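Local coordinates for UL37 (Suid herpesvirus 1, PDB 4K70), which is a herpesvirus inner tegument protein that probably helps control viral trafficking, represented here by its N-terminal half, at residues K207-A212 against A296-G301; L288-G293 against H306-A311. One frame throughout, in Å; residues are numbered along the deposited sequence.

Contact 1 of 2, residues K207-A212 against A296-G301; sequences KPLTRA and ALLDPG
D299 meets the start of helix 208-223 through one carboxylate oxygen that accepts two hydrogen bonds. The backbone N of K207, the N-cap residue, reaches D299 OD2 at 2.9 Å on the syn lone pair, while T210 OG1 takes the anti lone pair of D299 OD2 at 2.7 Å. With OG1 beside its own backbone N (chi1 -60°), T210 turns its hydroxyl toward the loop; a water that donates to this OG1 and accepts from D299 N adds a second link. An aspartate suits this place because its carboxylate binds the first turn of the helix and its negative charge probably interacts favourably with the helix dipole.

The extended K207 chain runs past D299 and over the loop backbone, its CD 3.5 Å from L297 O. Lysine is long enough to span the loop and set NZ 3.0 Å from L298 O, to which it donates from above the carbonyl plane. Apolar contact is narrower: L209 and L298 supply branched ends, and L209 CD2 presses on L298 CD2 at 3.5 Å, tighter than usual for two methyls.

The loop between helices 260-271 and 307-311 thus lies against the N-terminal turn of helix 208-223, whose A212 packs on helix 229-240.

Contact 2 of 2, residues L288-G293 against H306-A311; sequences LRTDQG and HVAAAA. With NA (sodium ion), chain J.
H306, the N-cap residue of the short helix 307-311, reaches back to the loop 288-293, where D291 forms an Asx turn. Its side chain leaves CB with CG anti to the backbone N (chi1 179°), which carries the imidazole toward L288 and R289. Beyond CG, ND1 has L288 CD1 at 4.0 Å and CE1 lies 3.6 Å from L288 CB; on the other branch CD2 is 3.8 Å from R289 O. L288 CD1 makes a CH-pi contact over one face, and A309 CB covers the opposite face toward the rim. At the tip H306 NE2 donates to R289 O at 2.8 Å, nearly in line with the carbonyl and close to the ring plane. Histidine fits because a flat ring can lie between aliphatic groups while its edge N-H donates to a backbone carbonyl.

T290 CG2 rests on the helix backbone, 3.6 Å from A309 N, where small A308 and A309 permit close approach. T290 OG1 hydrogen-bonds D312, a calcium ligand in another structure of this protein but without calcium here, and also R258 and R287. Q292 OE1 and H315 O bind a sodium ion. R289 grips D291 side-on through NE and NH2, and G293 N closes the Asx turn onto D291 OD2 at 3.0 Å, from above the carboxylate plane.

Overall arrangement
After the helices of the N-terminal part, the chain enters helix 208-223, then runs through helices 229-240 and 260-271 into a long loop. Segment 288-293 of contact 2 comes next; residues 296-301 then return to the start of helix 208-223, closing contact 1, whose segments are 84 positions apart at the closest ends. Only afterwards does helix 307-311 close contact 2, a short loop with 12 residues between its segments, so the two contacts cross rather than nest. Their centres lie about 12 Å apart and they touch directly: L298 packs on H306, L297 on R289, and L209 on L288. Together they tie this long loop to helices 208-223 and 307-311 of an all-helical fold.

Contact 1 of 2, residues K207-A212 against A296-G301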
loop_
_atom_site.group_PDB
_atom_site.type_symbol
_atom_site.label_atom_id
_atom_site.label_comp_id
_atom_site.label_asym_id
_atom_site.label_seq_id
_atom_site.Cartn_x
_atom_site.Cartn_y
_atom_site.Cartn_z
ATOM N N LYS A 207 -20.839 -22.245 13.058
ATOM C CA LYS A 207 -20.776 -23.699 13.220
ATOM C C LYS A 207 -19.331 -24.184 13.253
ATOM O O LYS A 207 -18.446 -23.559 12.662
ATOM C CB LYS A 207 -21.542 -24.405 12.107
ATOM C CG LYS A 207 -23.000 -23.995 12.022
ATOM C CD LYS A 207 -23.659 -24.642 10.824
ATOM C CE LYS A 207 -25.121 -24.226 10.719
ATOM N NZ LYS A 207 -25.780 -24.966 9.618
ATOM N N PRO A 208 -19.090 -25.297 13.959
ATOM C CA PRO A 208 -17.753 -25.891 14.054
ATOM C C PRO A 208 -17.099 -26.073 12.679
ATOM O O PRO A 208 -15.927 -25.724 12.524
ATOM C CB PRO A 208 -18.020 -27.250 14.706
ATOM C CG PRO A 208 -19.297 -27.075 15.457
ATOM C CD PRO A 208 -20.106 -26.072 14.700
ATOM N N LEU A 209 -17.837 -26.594 11.697
ATOM C CA LEU A 209 -17.269 -26.816 10.366
ATOM C C LEU A 209 -16.767 -25.517 9.736
ATOM O O LEU A 209 -15.685 -25.475 9.167
ATOM C CB LEU A 209 -18.288 -27.479 9.432
ATOM C CG LEU A 209 -17.798 -27.715 7.998
ATOM C CD1 LEU A 209 -16.566 -28.609 8.011
ATOM C CD2 LEU A 209 -18.894 -28.316 7.141
ATOM N N THR A 210 -17.571 -24.462 9.826
ATOM C CA THR A 210 -17.200 -23.166 9.276
ATOM C C THR A 210 -15.888 -22.678 9.913
ATOM O O THR A 210 -14.972 -22.223 9.223
ATOM C CB THR A 210 -18.320 -22.131 9.517
ATOM O OG1 THR A 210 -19.538 -22.571 8.884
ATOM C CG2 THR A 210 -17.932 -20.774 8.969
ATOM N N ARG A 211 -15.812 -22.784 11.235
ATOM C CA ARG A 211 -14.662 -22.302 11.985
ATOM C C ARG A 211 -13.426 -23.096 11.645
ATOM O O ARG A 211 -12.346 -22.525 11.510
ATOM C CB ARG A 211 -14.943 -22.357 13.489
ATOM C CG ARG A 211 -16.025 -21.375 13.911
ATOM C CD ARG A 211 -16.409 -21.554 15.367
ATOM N NE ARG A 211 -15.340 -21.126 16.260
ATOM C CZ ARG A 211 -15.409 -21.194 17.586
ATOM N NH1 ARG A 211 -16.499 -21.675 18.174
ATOM N NH2 ARG A 211 -14.395 -20.775 18.320
ATOM N N ALA A 212 -13.588 -24.410 11.484
ATOM C CA ALA A 212 -12.480 -25.272 11.074
ATOM C C ALA A 212 -11.926 -24.901 9.690
ATOM O O ALA A 212 -10.712 -24.896 9.482
ATOM C CB ALA A 212 -12.905 -26.738 11.103
ATOM N N ALA A 296 -27.111 -26.695 4.391
ATOM C CA ALA A 296 -27.728 -26.619 5.709
ATOM C C ALA A 296 -26.727 -26.880 6.834
ATOM O O ALA A 296 -26.987 -26.548 7.991
ATOM C CB ALA A 296 -28.896 -27.595 5.801
ATOM N N LEU A 297 -25.586 -27.475 6.500
ATOM C CA LEU A 297 -24.547 -27.743 7.498
ATOM C C LEU A 297 -23.514 -26.619 7.563
ATOM O O LEU A 297 -22.503 -26.732 8.265
ATOM C CB LEU A 297 -23.839 -29.072 7.202
ATOM C CG LEU A 297 -24.529 -30.367 7.641
ATOM C CD1 LEU A 297 -26.003 -30.130 7.851
ATOM C CD2 LEU A 297 -24.307 -31.475 6.614
ATOM N N LEU A 298 -23.770 -25.544 6.822
ATOM C CA LEU A 298 -22.857 -24.406 6.766
ATOM C C LEU A 298 -23.556 -23.148 7.268
ATOM O O LEU A 298 -24.762 -23.145 7.491
ATOM C CB LEU A 298 -22.358 -24.191 5.332
ATOM C CG LEU A 298 -21.527 -25.319 4.703
ATOM C CD1 LEU A 298 -21.234 -25.010 3.239
ATOM C CD2 LEU A 298 -20.228 -25.573 5.469
ATOM N N ASP A 299 -22.799 -22.077 7.454
ATOM C CA ASP A 299 -23.410 -20.811 7.829
ATOM C C ASP A 299 -23.861 -20.024 6.599
ATOM O O ASP A 299 -23.131 -19.923 5.610
ATOM C CB ASP A 299 -22.482 -20.003 8.734
ATOM C CG ASP A 299 -22.392 -20.592 10.126
ATOM O OD1 ASP A 299 -23.308 -20.322 10.932
ATOM O OD2 ASP A 299 -21.421 -21.332 10.409
ATOM N N PRO A 300 -25.080 -19.474 6.656
ATOM C CA PRO A 300 -25.727 -18.924 5.460
ATOM C C PRO A 300 -24.914 -17.803 4.820
ATOM O O PRO A 300 -24.924 -17.665 3.594
ATOM C CB PRO A 300 -27.067 -18.391 5.990
ATOM C CG PRO A 300 -27.266 -19.062 7.319
ATOM C CD PRO A 300 -25.892 -19.292 7.871
ATOM N N GLY A 301 -24.208 -17.027 5.640
ATOM C CA GLY A 301 -23.404 -15.926 5.143
ATOM C C GLY A 301 -21.990 -16.304 4.719
ATOM O O GLY A 301 -21.304 -15.491 4.114
HETATM O O HOH W 1 -20.009 -21.838 6.383
#

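Contact 2 of 2, residues L288-G293 against H306-A311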
loop_
_atom_site.group_PDB
_atom_site.type_symbol
_atom_site.label_atom_id
_atom_site.label_comp_id
_atom_site.label_asym_id
_atom_site.label_seq_id
_atom_site.Cartn_x
_atom_site.Cartn_y
_atom_site.Cartn_z
ATOM N N LEU A 288 -15.589 -33.879 2.615
ATOM C CA LEU A 288 -16.815 -33.138 2.845
ATOM C C LEU A 288 -17.753 -33.322 1.655
ATOM O O LEU A 288 -17.311 -33.298 0.503
ATOM C CB LEU A 288 -16.501 -31.659 3.036
ATOM C CG LEU A 288 -15.708 -31.286 4.290
ATOM C CD1 LEU A 288 -15.373 -29.806 4.275
ATOM C CD2 LEU A 288 -16.491 -31.648 5.548
ATOM N N ARG A 289 -19.035 -33.525 1.944
ATOM C CA ARG A 289 -20.076 -33.539 0.927
ATOM C C ARG A 289 -20.030 -32.242 0.106
ATOM O O ARG A 289 -19.729 -31.164 0.644
ATOM C CB ARG A 289 -21.453 -33.683 1.591
ATOM C CG ARG A 289 -21.630 -34.961 2.414
ATOM C CD ARG A 289 -22.867 -34.890 3.287
ATOM N NE ARG A 289 -24.042 -34.484 2.518
ATOM C CZ ARG A 289 -25.223 -34.201 3.050
ATOM N NH1 ARG A 289 -25.395 -34.295 4.361
ATOM N NH2 ARG A 289 -26.234 -33.833 2.276
ATOM N N THR A 290 -20.303 -32.352 -1.196
ATOM C CA THR A 290 -20.426 -31.178 -2.049
ATOM C C THR A 290 -21.790 -31.157 -2.736
ATOM O O THR A 290 -21.968 -30.481 -3.748
ATOM C CB THR A 290 -19.284 -31.055 -3.094
ATOM O OG1 THR A 290 -19.216 -32.242 -3.894
ATOM C CG2 THR A 290 -17.911 -30.815 -2.414
ATOM N N ASP A 291 -22.754 -31.882 -2.167
ATOM C CA ASP A 291 -24.127 -31.867 -2.666
ATOM C C ASP A 291 -24.915 -30.750 -1.992
ATOM O O ASP A 291 -24.489 -30.219 -0.965
ATOM C CB ASP A 291 -24.822 -33.221 -2.446
ATOM C CG ASP A 291 -25.041 -33.537 -0.981
ATOM O OD1 ASP A 291 -24.106 -34.038 -0.330
ATOM O OD2 ASP A 291 -26.151 -33.289 -0.476
ATOM N N GLN A 292 -26.061 -30.399 -2.570
ATOM C CA GLN A 292 -26.837 -29.242 -2.116
ATOM C C GLN A 292 -27.238 -29.352 -0.646
ATOM O O GLN A 292 -27.448 -28.341 0.015
ATOM C CB GLN A 292 -28.089 -29.048 -2.991
ATOM C CG GLN A 292 -28.887 -27.769 -2.709
ATOM C CD GLN A 292 -28.297 -26.512 -3.376
ATOM O OE1 GLN A 292 -27.630 -26.591 -4.415
ATOM N NE2 GLN A 292 -28.556 -25.344 -2.779
ATOM N N GLY A 293 -27.332 -30.579 -0.142
ATOM C CA GLY A 293 -27.711 -30.819 1.241
ATOM C C GLY A 293 -26.677 -30.398 2.273
ATOM O O GLY A 293 -26.998 -30.229 3.448
ATOM N N HIS A 306 -16.455 -23.272 2.404
ATOM C CA HIS A 306 -16.375 -24.664 1.959
ATOM C C HIS A 306 -16.231 -24.568 0.444
ATOM O O HIS A 306 -17.198 -24.694 -0.294
ATOM C CB HIS A 306 -17.657 -25.401 2.360
ATOM C CG HIS A 306 -17.708 -26.837 1.928
ATOM N ND1 HIS A 306 -16.650 -27.479 1.337
ATOM C CD2 HIS A 306 -18.710 -27.750 2.011
ATOM C CE1 HIS A 306 -16.990 -28.731 1.067
ATOM N NE2 HIS A 306 -18.229 -28.921 1.469
ATOM N N VAL A 307 -15.019 -24.277 -0.018
ATOM C CA VAL A 307 -14.834 -23.859 -1.406
ATOM C C VAL A 307 -15.066 -25.012 -2.397
ATOM O O VAL A 307 -15.504 -24.790 -3.527
ATOM C CB VAL A 307 -13.453 -23.188 -1.610
ATOM C CG1 VAL A 307 -12.335 -24.234 -1.631
ATOM C CG2 VAL A 307 -13.442 -22.319 -2.877
ATOM N N ALA A 308 -14.805 -26.242 -1.968
ATOM C CA ALA A 308 -15.053 -27.390 -2.831
ATOM C C ALA A 308 -16.544 -27.517 -3.171
ATOM O O ALA A 308 -16.899 -27.816 -4.308
ATOM C CB ALA A 308 -14.520 -28.676 -2.203
ATOM N N ALA A 309 -17.415 -27.277 -2.195
ATOM C CA ALA A 309 -18.853 -27.292 -2.449
ATOM C C ALA A 309 -19.264 -26.145 -3.369
ATOM O O ALA A 309 -20.039 -26.327 -4.307
ATOM C CB ALA A 309 -19.632 -27.215 -1.140
ATOM N N ALA A 310 -18.746 -24.961 -3.083
ATOM C CA ALA A 310 -19.110 -23.769 -3.831
ATOM C C ALA A 310 -18.663 -23.896 -5.281
ATOM O O ALA A 310 -19.318 -23.374 -6.182
ATOM C CB ALA A 310 -18.504 -22.527 -3.177
ATOM N N ALA A 311 -17.568 -24.616 -5.500
ATOM C CA ALA A 311 -17.048 -24.842 -6.848
ATOM C C ALA A 311 -17.722 -26.018 -7.599
ATOM O O ALA A 311 -17.558 -26.154 -8.798
ATOM C CB ALA A 311 -15.520 -25.037 -6.810
HETATM NA NA NA J . -28.370 -28.347 -6.614
#